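PDB 1WXQ: GTP-binding protein from Pyrococcus horikoshii, which probably binds GTP, and perhaps hydrolyses nucleotides, as a member of the Obg-like P-loop GTPases, though its cellular role is unknown. Local coordinates for residues H341-K346 / R352-K357; A44-P49 / L319-P324. One frame throughout, in Å; residues are numbered along the deposited sequence.

Contact 1 of 2, residues H341-K346 / R352-K357; sequences HVFLMK and RDLAFK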
ATOM      1  N   HIS A 341      -3.298  -1.071 -21.400  1.00 32.40           N
ATOM      2  CA  HIS A 341      -3.522  -1.035 -19.955  1.00 29.78           C
ATOM      3  C   HIS A 341      -2.544  -1.827 -19.105  1.00 25.56           C
ATOM      4  O   HIS A 341      -1.898  -2.766 -19.569  1.00 22.21           O
ATOM      5  CB  HIS A 341      -4.936  -1.503 -19.620  1.00 28.87           C
ATOM      6  CG  HIS A 341      -5.999  -0.815 -20.407  1.00 32.72           C
ATOM      7  ND1 HIS A 341      -6.311  -1.173 -21.700  1.00 32.88           N
ATOM      8  CD2 HIS A 341      -6.817   0.215 -20.089  1.00 36.67           C
ATOM      9  CE1 HIS A 341      -7.281  -0.394 -22.145  1.00 32.55           C
ATOM     10  NE2 HIS A 341      -7.606   0.457 -21.188  1.00 35.05           N
ATOM     11  N   VAL A 342      -2.463  -1.424 -17.841  1.00 25.02           N
ATOM     12  CA  VAL A 342      -1.596  -2.068 -16.869  1.00 24.84           C
ATOM     13  C   VAL A 342      -2.398  -2.320 -15.611  1.00 24.95           C
ATOM     14  O   VAL A 342      -3.158  -1.459 -15.167  1.00 26.56           O
ATOM     15  CB  VAL A 342      -0.398  -1.172 -16.483  1.00 23.62           C
ATOM     16  CG1 VAL A 342      -0.900   0.171 -15.967  1.00 22.32           C
ATOM     17  CG2 VAL A 342       0.436  -1.857 -15.415  1.00 21.64           C
ATOM     18  N   PHE A 343      -2.221  -3.494 -15.025  1.00 26.03           N
ATOM     19  CA  PHE A 343      -2.930  -3.807 -13.795  1.00 27.03           C
ATOM     20  C   PHE A 343      -1.999  -4.251 -12.673  1.00 28.26           C
ATOM     21  O   PHE A 343      -1.022  -4.977 -12.886  1.00 29.66           O
ATOM     22  CB  PHE A 343      -4.000  -4.870 -14.063  1.00 26.71           C
ATOM     23  CG  PHE A 343      -5.150  -4.364 -14.894  1.00 23.13           C
ATOM     24  CD1 PHE A 343      -6.123  -3.545 -14.334  1.00 24.12           C
ATOM     25  CD2 PHE A 343      -5.232  -4.663 -16.252  1.00 23.15           C
ATOM     26  CE1 PHE A 343      -7.166  -3.025 -15.116  1.00 25.62           C
ATOM     27  CE2 PHE A 343      -6.269  -4.147 -17.044  1.00 24.90           C
ATOM     28  CZ  PHE A 343      -7.234  -3.329 -16.474  1.00 24.28           C
ATOM     29  N   LEU A 344      -2.291  -3.761 -11.477  1.00 26.76           N
ATOM     30  CA  LEU A 344      -1.536  -4.119 -10.294  1.00 26.86           C
ATOM     31  C   LEU A 344      -2.173  -5.432  -9.821  1.00 29.51           C
ATOM     32  O   LEU A 344      -3.312  -5.447  -9.349  1.00 30.04           O
ATOM     33  CB  LEU A 344      -1.699  -3.028  -9.227  1.00 26.92           C
ATOM     34  CG  LEU A 344      -0.974  -1.669  -9.291  1.00 26.62           C
ATOM     35  CD1 LEU A 344      -1.105  -0.862  -7.994  1.00 25.25           C
ATOM     36  CD2 LEU A 344       0.490  -1.936  -9.617  1.00 26.54           C
HETATM   37  N   MSE A 345      -1.452  -6.533  -9.988  1.00 30.08           N
HETATM   38  CA  MSE A 345      -1.930  -7.843  -9.568  1.00 31.43           C
HETATM   39  C   MSE A 345      -1.201  -8.275  -8.295  1.00 31.58           C
HETATM   40  O   MSE A 345      -0.032  -7.957  -8.102  1.00 32.94           O
HETATM   41  CB  MSE A 345      -1.654  -8.883 -10.655  1.00 32.40           C
HETATM   42  CG  MSE A 345      -2.180  -8.508 -12.028  1.00 34.52           C
HETATM   43 SE   MSE A 345      -4.031  -8.015 -11.926  1.00 46.02          SE
HETATM   44  CE  MSE A 345      -4.765  -9.777 -11.559  1.00 35.04           C
ATOM     45  N   LYS A 346      -1.896  -9.010  -7.438  1.00 32.18           N
ATOM     46  CA  LYS A 346      -1.278  -9.507  -6.240  1.00 34.07           C
ATOM     47  C   LYS A 346      -0.419 -10.692  -6.608  1.00 32.31           C
ATOM     48  O   LYS A 346      -0.766 -11.504  -7.454  1.00 28.66           O
ATOM     49  CB  LYS A 346      -2.385  -9.941  -5.281  1.00 33.00           C
ATOM     50  CG  LYS A 346      -1.835 -10.654  -4.044  1.00 40.93           C
ATOM     51  CD  LYS A 346      -1.435  -9.673  -2.941  1.00 45.74           C
ATOM     52  CE  LYS A 346      -0.832 -10.378  -1.722  1.00 50.31           C
ATOM     53  NZ  LYS A 346      -0.610  -9.408  -0.652  1.00 51.52           N
ATOM     54  N   ARG A 352      -5.964 -16.031 -15.494  1.00 27.33           N
ATOM     55  CA  ARG A 352      -7.404 -15.974 -15.403  1.00 27.45           C
ATOM     56  C   ARG A 352      -7.821 -14.862 -14.456  1.00 26.81           C
ATOM     57  O   ARG A 352      -8.827 -14.194 -14.647  1.00 26.97           O
ATOM     58  CB  ARG A 352      -7.911 -17.317 -14.879  1.00 27.65           C
ATOM     59  CG  ARG A 352      -9.425 -17.309 -14.673  1.00 32.34           C
ATOM     60  CD  ARG A 352      -9.912 -18.546 -13.914  1.00 33.58           C
ATOM     61  NE  ARG A 352      -9.597 -19.763 -14.666  1.00 40.15           N
ATOM     62  CZ  ARG A 352     -10.565 -20.276 -15.450  1.00 43.17           C
ATOM     63  NH1 ARG A 352     -11.745 -19.684 -15.520  1.00 43.58           N
ATOM     64  NH2 ARG A 352     -10.331 -21.394 -16.147  1.00 39.82           N
ATOM     65  N   ASP A 353      -7.012 -14.621 -13.424  1.00 26.65           N
ATOM     66  CA  ASP A 353      -7.287 -13.534 -12.483  1.00 26.71           C
ATOM     67  C   ASP A 353      -7.128 -12.229 -13.234  1.00 26.76           C
ATOM     68  O   ASP A 353      -7.850 -11.275 -12.992  1.00 28.67           O
ATOM     69  CB  ASP A 353      -6.309 -13.540 -11.291  1.00 26.60           C
ATOM     70  CG  ASP A 353      -6.544 -14.698 -10.331  1.00 27.63           C
ATOM     71  OD1 ASP A 353      -7.709 -14.947  -9.979  1.00 31.92           O
ATOM     72  OD2 ASP A 353      -5.569 -15.350  -9.902  1.00 32.32           O
ATOM     73  N   LEU A 354      -6.162 -12.179 -14.142  1.00 25.75           N
ATOM     74  CA  LEU A 354      -5.945 -10.964 -14.924  1.00 25.86           C
ATOM     75  C   LEU A 354      -7.138 -10.736 -15.857  1.00 26.85           C
ATOM     76  O   LEU A 354      -7.450  -9.604 -16.202  1.00 23.39           O
ATOM     77  CB  LEU A 354      -4.654 -11.067 -15.736  1.00 24.46           C
ATOM     78  CG  LEU A 354      -4.499  -9.952 -16.766  1.00 25.09           C
ATOM     79  CD1 LEU A 354      -4.339  -8.605 -16.046  1.00 16.11           C
ATOM     80  CD2 LEU A 354      -3.315 -10.253 -17.681  1.00 20.62           C
ATOM     81  N   ALA A 355      -7.806 -11.819 -16.249  1.00 27.74           N
ATOM     82  CA  ALA A 355      -8.987 -11.730 -17.117  1.00 31.09           C
ATOM     83  C   ALA A 355     -10.134 -11.016 -16.392  1.00 31.92           C
ATOM     84  O   ALA A 355     -10.797 -10.148 -16.962  1.00 30.46           O
ATOM     85  CB  ALA A 355      -9.443 -13.132 -17.548  1.00 30.80           C
ATOM     86  N   PHE A 356     -10.355 -11.370 -15.128  1.00 32.92           N
ATOM     87  CA  PHE A 356     -11.434 -10.748 -14.362  1.00 34.54           C
ATOM     88  C   PHE A 356     -11.229  -9.261 -14.127  1.00 35.16           C
ATOM     89  O   PHE A 356     -12.196  -8.490 -14.111  1.00 37.20           O
ATOM     90  CB  PHE A 356     -11.652 -11.484 -13.037  1.00 34.08           C
ATOM     91  CG  PHE A 356     -12.477 -12.734 -13.182  1.00 32.59           C
ATOM     92  CD1 PHE A 356     -13.843 -12.655 -13.438  1.00 29.45           C
ATOM     93  CD2 PHE A 356     -11.890 -13.992 -13.091  1.00 30.32           C
ATOM     94  CE1 PHE A 356     -14.610 -13.817 -13.596  1.00 35.75           C
ATOM     95  CE2 PHE A 356     -12.653 -15.156 -13.249  1.00 32.54           C
ATOM     96  CZ  PHE A 356     -14.014 -15.062 -13.503  1.00 29.02           C
ATOM     97  N   LYS A 357      -9.982  -8.841 -13.956  1.00 33.62           N
ATOM     98  CA  LYS A 357      -9.732  -7.423 -13.771  1.00 33.94           C
ATOM     99  C   LYS A 357     -10.289  -6.670 -14.972  1.00 34.41           C
ATOM    100  O   LYS A 357     -10.842  -5.585 -14.818  1.00 35.28           O
ATOM    101  CB  LYS A 357      -8.233  -7.136 -13.630  1.00 34.04           C
ATOM    102  CG  LYS A 357      -7.710  -7.326 -12.231  1.00 35.33           C
ATOM    103  CD  LYS A 357      -8.553  -6.563 -11.221  1.00 38.13           C
ATOM    104  CE  LYS A 357      -7.901  -6.590  -9.844  1.00 40.34           C
ATOM    105  NZ  LYS A 357      -6.528  -5.996  -9.900  1.00 44.80           N
TER
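Within the TGS domain, whose family belongs to the ubiquitin clan, edge strand 343-346 packs against helix 351-358, the two segments running at 137° to each other with their axes 9.8 Å apart. F343 and M345, two residues apart on the strand, reach the helix, whereas L344 between them starts away from it, and its side chain touches M1 and I71. M345, a selenomethionine in this crystal, is bent at both chi2 (-52°) and chi3 (-70°), which carries its end toward the helix. There CE lies 3.8 Å from L354 CA and 3.7 Å from D353 O. M345 and K357 approach tip to tip, SE standing 3.8 Å from K357 CG. L354 crosses F343 at about a right angle, its CD1 4.0 Å from F343 CD2, and also packs on V322 and I392 of the neighbouring strands. K357 CB lies over one face of the F343 ring, 4.2 Å from CD1 and displaced toward the rim. Two bends, at chi2 and chi4, then lead the K357 chain past the selenium, with NZ 3.3 Å from L344 O. D353 meets M345 with its carbonyl O and its CB, while its OD2 accepts a hydrogen bond from T350 N at the start of the helix. A helix laid across one face of a mixed sheet is characteristic of the beta-grasp fold, to which ubiquitin and TGS domains belong.

Contact 2 of 2, residues A44-P49 / L319-P324; sequences AITDHP and LIPVYP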
ATOM      1  N   ALA A  44       2.737   5.022  -9.142  1.00 38.70           N
ATOM      2  CA  ALA A  44       3.706   3.976  -8.829  1.00 38.93           C
ATOM      3  C   ALA A  44       4.712   3.791  -9.968  1.00 38.15           C
ATOM      4  O   ALA A  44       4.417   3.240 -11.020  1.00 41.49           O
ATOM      5  CB  ALA A  44       2.945   2.674  -8.580  1.00 39.20           C
ATOM      6  N   ILE A  45       5.930   4.313  -9.737  1.00 35.87           N
ATOM      7  CA  ILE A  45       6.932   4.315 -10.797  1.00 34.73           C
ATOM      8  C   ILE A  45       7.917   3.150 -10.665  1.00 35.55           C
ATOM      9  O   ILE A  45       8.622   3.004  -9.676  1.00 36.80           O
ATOM     10  CB  ILE A  45       7.678   5.647 -10.724  1.00 32.19           C
ATOM     11  CG1 ILE A  45       6.674   6.802 -10.677  1.00 28.46           C
ATOM     12  CG2 ILE A  45       8.550   5.829 -11.979  1.00 31.71           C
ATOM     13  CD1 ILE A  45       7.345   8.152 -10.418  1.00 25.38           C
ATOM     14  N   THR A  46       7.954   2.392 -11.748  1.00 37.36           N
ATOM     15  CA  THR A  46       8.888   1.286 -11.890  1.00 39.09           C
ATOM     16  C   THR A  46       9.194   1.172 -13.385  1.00 39.78           C
ATOM     17  O   THR A  46       8.649   1.924 -14.185  1.00 38.82           O
ATOM     18  CB  THR A  46       8.275  -0.019 -11.341  1.00 39.59           C
ATOM     19  OG1 THR A  46       9.255  -1.068 -11.364  1.00 44.99           O
ATOM     20  CG2 THR A  46       7.056  -0.421 -12.162  1.00 40.15           C
ATOM     21  N   ASP A  47      10.073   0.258 -13.768  1.00 41.40           N
ATOM     22  CA  ASP A  47      10.421   0.127 -15.174  1.00 43.59           C
ATOM     23  C   ASP A  47       9.258  -0.294 -16.061  1.00 44.22           C
ATOM     24  O   ASP A  47       8.695  -1.368 -15.880  1.00 44.63           O
ATOM     25  CB  ASP A  47      11.568  -0.876 -15.360  1.00 44.27           C
ATOM     26  CG  ASP A  47      12.914  -0.319 -14.935  1.00 45.16           C
ATOM     27  OD1 ASP A  47      13.150   0.895 -15.137  1.00 44.11           O
ATOM     28  OD2 ASP A  47      13.741  -1.106 -14.413  1.00 45.20           O
ATOM     29  N   HIS A  48       8.901   0.556 -17.019  1.00 45.68           N
ATOM     30  CA  HIS A  48       7.828   0.226 -17.953  1.00 47.55           C
ATOM     31  C   HIS A  48       8.388  -0.849 -18.881  1.00 48.34           C
ATOM     32  O   HIS A  48       9.519  -0.745 -19.351  1.00 48.33           O
ATOM     33  CB  HIS A  48       7.414   1.448 -18.780  1.00 47.62           C
ATOM     34  CG  HIS A  48       6.344   1.154 -19.789  1.00 49.95           C
ATOM     35  ND1 HIS A  48       6.496   0.207 -20.781  1.00 51.26           N
ATOM     36  CD2 HIS A  48       5.094   1.654 -19.934  1.00 50.09           C
ATOM     37  CE1 HIS A  48       5.385   0.136 -21.491  1.00 48.66           C
ATOM     38  NE2 HIS A  48       4.517   1.003 -20.999  1.00 48.61           N
ATOM     39  N   PRO A  49       7.601  -1.896 -19.160  1.00 49.58           N
ATOM     40  CA  PRO A  49       8.004  -3.015 -20.013  1.00 51.23           C
ATOM     41  C   PRO A  49       8.838  -2.581 -21.226  1.00 53.20           C
ATOM     42  O   PRO A  49       9.589  -3.354 -21.807  1.00 50.95           O
ATOM     43  CB  PRO A  49       6.742  -3.747 -20.473  1.00 51.24           C
ATOM     44  CG  PRO A  49       5.528  -2.971 -19.976  1.00 51.22           C
ATOM     45  CD  PRO A  49       6.181  -2.019 -18.867  1.00 48.90           C
ATOM     46  N   LEU A 319       2.258  -5.992  -4.911  1.00 30.86           N
ATOM     47  CA  LEU A 319       1.606  -5.900  -6.205  1.00 29.04           C
ATOM     48  C   LEU A 319       2.690  -5.946  -7.282  1.00 28.93           C
ATOM     49  O   LEU A 319       3.836  -5.572  -7.036  1.00 29.41           O
ATOM     50  CB  LEU A 319       0.810  -4.601  -6.296  1.00 26.90           C
ATOM     51  CG  LEU A 319      -0.258  -4.450  -5.204  1.00 26.64           C
ATOM     52  CD1 LEU A 319      -0.793  -3.033  -5.185  1.00 26.29           C
ATOM     53  CD2 LEU A 319      -1.389  -5.442  -5.444  1.00 24.28           C
ATOM     54  N   ILE A 320       2.339  -6.451  -8.458  1.00 28.82           N
ATOM     55  CA  ILE A 320       3.278  -6.523  -9.574  1.00 26.78           C
ATOM     56  C   ILE A 320       2.539  -6.009 -10.793  1.00 26.36           C
ATOM     57  O   ILE A 320       1.349  -6.260 -10.944  1.00 25.18           O
ATOM     58  CB  ILE A 320       3.722  -7.969  -9.856  1.00 25.29           C
ATOM     59  CG1 ILE A 320       2.494  -8.856 -10.087  1.00 26.78           C
ATOM     60  CG2 ILE A 320       4.584  -8.489  -8.713  1.00 21.31           C
ATOM     61  CD1 ILE A 320       2.848 -10.237 -10.645  1.00 23.19           C
ATOM     62  N   PRO A 321       3.224  -5.268 -11.672  1.00 26.59           N
ATOM     63  CA  PRO A 321       2.568  -4.741 -12.880  1.00 25.88           C
ATOM     64  C   PRO A 321       2.373  -5.863 -13.923  1.00 26.85           C
ATOM     65  O   PRO A 321       3.226  -6.732 -14.076  1.00 28.94           O
ATOM     66  CB  PRO A 321       3.539  -3.658 -13.378  1.00 22.56           C
ATOM     67  CG  PRO A 321       4.522  -3.456 -12.234  1.00 28.85           C
ATOM     68  CD  PRO A 321       4.624  -4.822 -11.605  1.00 27.88           C
ATOM     69  N   VAL A 322       1.249  -5.838 -14.632  1.00 26.68           N
ATOM     70  CA  VAL A 322       0.942  -6.850 -15.639  1.00 27.60           C
ATOM     71  C   VAL A 322       0.128  -6.213 -16.769  1.00 28.09           C
ATOM     72  O   VAL A 322      -0.802  -5.453 -16.518  1.00 28.80           O
ATOM     73  CB  VAL A 322       0.145  -8.016 -14.997  1.00 27.96           C
ATOM     74  CG1 VAL A 322      -0.400  -8.951 -16.068  1.00 31.39           C
ATOM     75  CG2 VAL A 322       1.041  -8.777 -14.037  1.00 22.85           C
ATOM     76  N   TYR A 323       0.476  -6.528 -18.012  1.00 28.51           N
ATOM     77  CA  TYR A 323      -0.204  -5.942 -19.173  1.00 30.21           C
ATOM     78  C   TYR A 323      -0.877  -6.937 -20.106  1.00 30.10           C
ATOM     79  O   TYR A 323      -0.207  -7.775 -20.703  1.00 27.47           O
ATOM     80  CB  TYR A 323       0.786  -5.137 -20.021  1.00 30.37           C
ATOM     81  CG  TYR A 323       1.491  -4.013 -19.297  1.00 31.57           C
ATOM     82  CD1 TYR A 323       2.503  -4.270 -18.373  1.00 30.00           C
ATOM     83  CD2 TYR A 323       1.182  -2.685 -19.585  1.00 30.63           C
ATOM     84  CE1 TYR A 323       3.197  -3.227 -17.760  1.00 30.32           C
ATOM     85  CE2 TYR A 323       1.870  -1.638 -18.978  1.00 30.97           C
ATOM     86  CZ  TYR A 323       2.877  -1.912 -18.073  1.00 27.32           C
ATOM     87  OH  TYR A 323       3.574  -0.864 -17.509  1.00 25.91           O
ATOM     88  N   PRO A 324      -2.212  -6.843 -20.253  1.00 32.96           N
ATOM     89  CA  PRO A 324      -2.986  -7.731 -21.126  1.00 33.70           C
ATOM     90  C   PRO A 324      -3.085  -7.154 -22.531  1.00 35.79           C
ATOM     91  O   PRO A 324      -3.400  -5.974 -22.712  1.00 35.16           O
ATOM     92  CB  PRO A 324      -4.339  -7.777 -20.446  1.00 32.26           C
ATOM     93  CG  PRO A 324      -4.490  -6.383 -19.986  1.00 33.93           C
ATOM     94  CD  PRO A 324      -3.119  -6.080 -19.378  1.00 34.17           C
TER
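The hydroxyl oxygen of Y323 lodges against two residues of the turn after strand 39-47: it is 3.2 Å from P49 CD and lies over one face of the H48 imidazole, 3.8 Å from H48 CD2. The two aromatic rings meet obliquely, their planes at 47° and centroids 5.4 Å apart. P49 comes from the opposite direction and sets CG over one face of the phenol ring; P49 CG sits 3.6 Å from the centroid of the Y323 ring, 27° off the normal, a CH-pi contact shifted toward the CE1 and CZ side. With CG beside its own backbone N (chi1 -58°), Y323 projects from the strand toward this turn. H48 is held by C50 N, hydrogen-bonded to ND1, and its ring meets Y64 edge-to-face. Further along, T46 CG2 and P321 CG touch tip to tip at 4.0 Å. Replacing Y323 with an alanine would remove the phenol, and P49 CG and the H48 face would probably lose their aromatic neighbour, opening a gap between turn and strand. F386 and F314 both flank the T46 and P321 pair, the latter from helix 305-316, while A69 of strand 68-77 touches both H48 and Y323. The contact thus packs the end of strand 39-47, an antiparallel partner of strand 68-77 in the GTPase sheet, against strand 319-325 of the other sheet.

The centres of contacts 1 and 2 lie about 11 Å apart, on the same side of the chain's centre, and share the four-stranded mixed sheet. Its antiparallel neighbours 319-325 and 343-346 are joined by probable backbone hydrogen bonds, M345 O to I320 N and F343 N to V322 O, both 2.8 Å, while V342 packs on the Y323 ring. Along the chain they come in series: contact 2 spans some 270 residues and closes before contact 1 begins its short strand-to-helix connection. Contact 1 covers one face of the sheet with the TGS helix; from the other, contact 2 joins that sheet to the GTPase sheet.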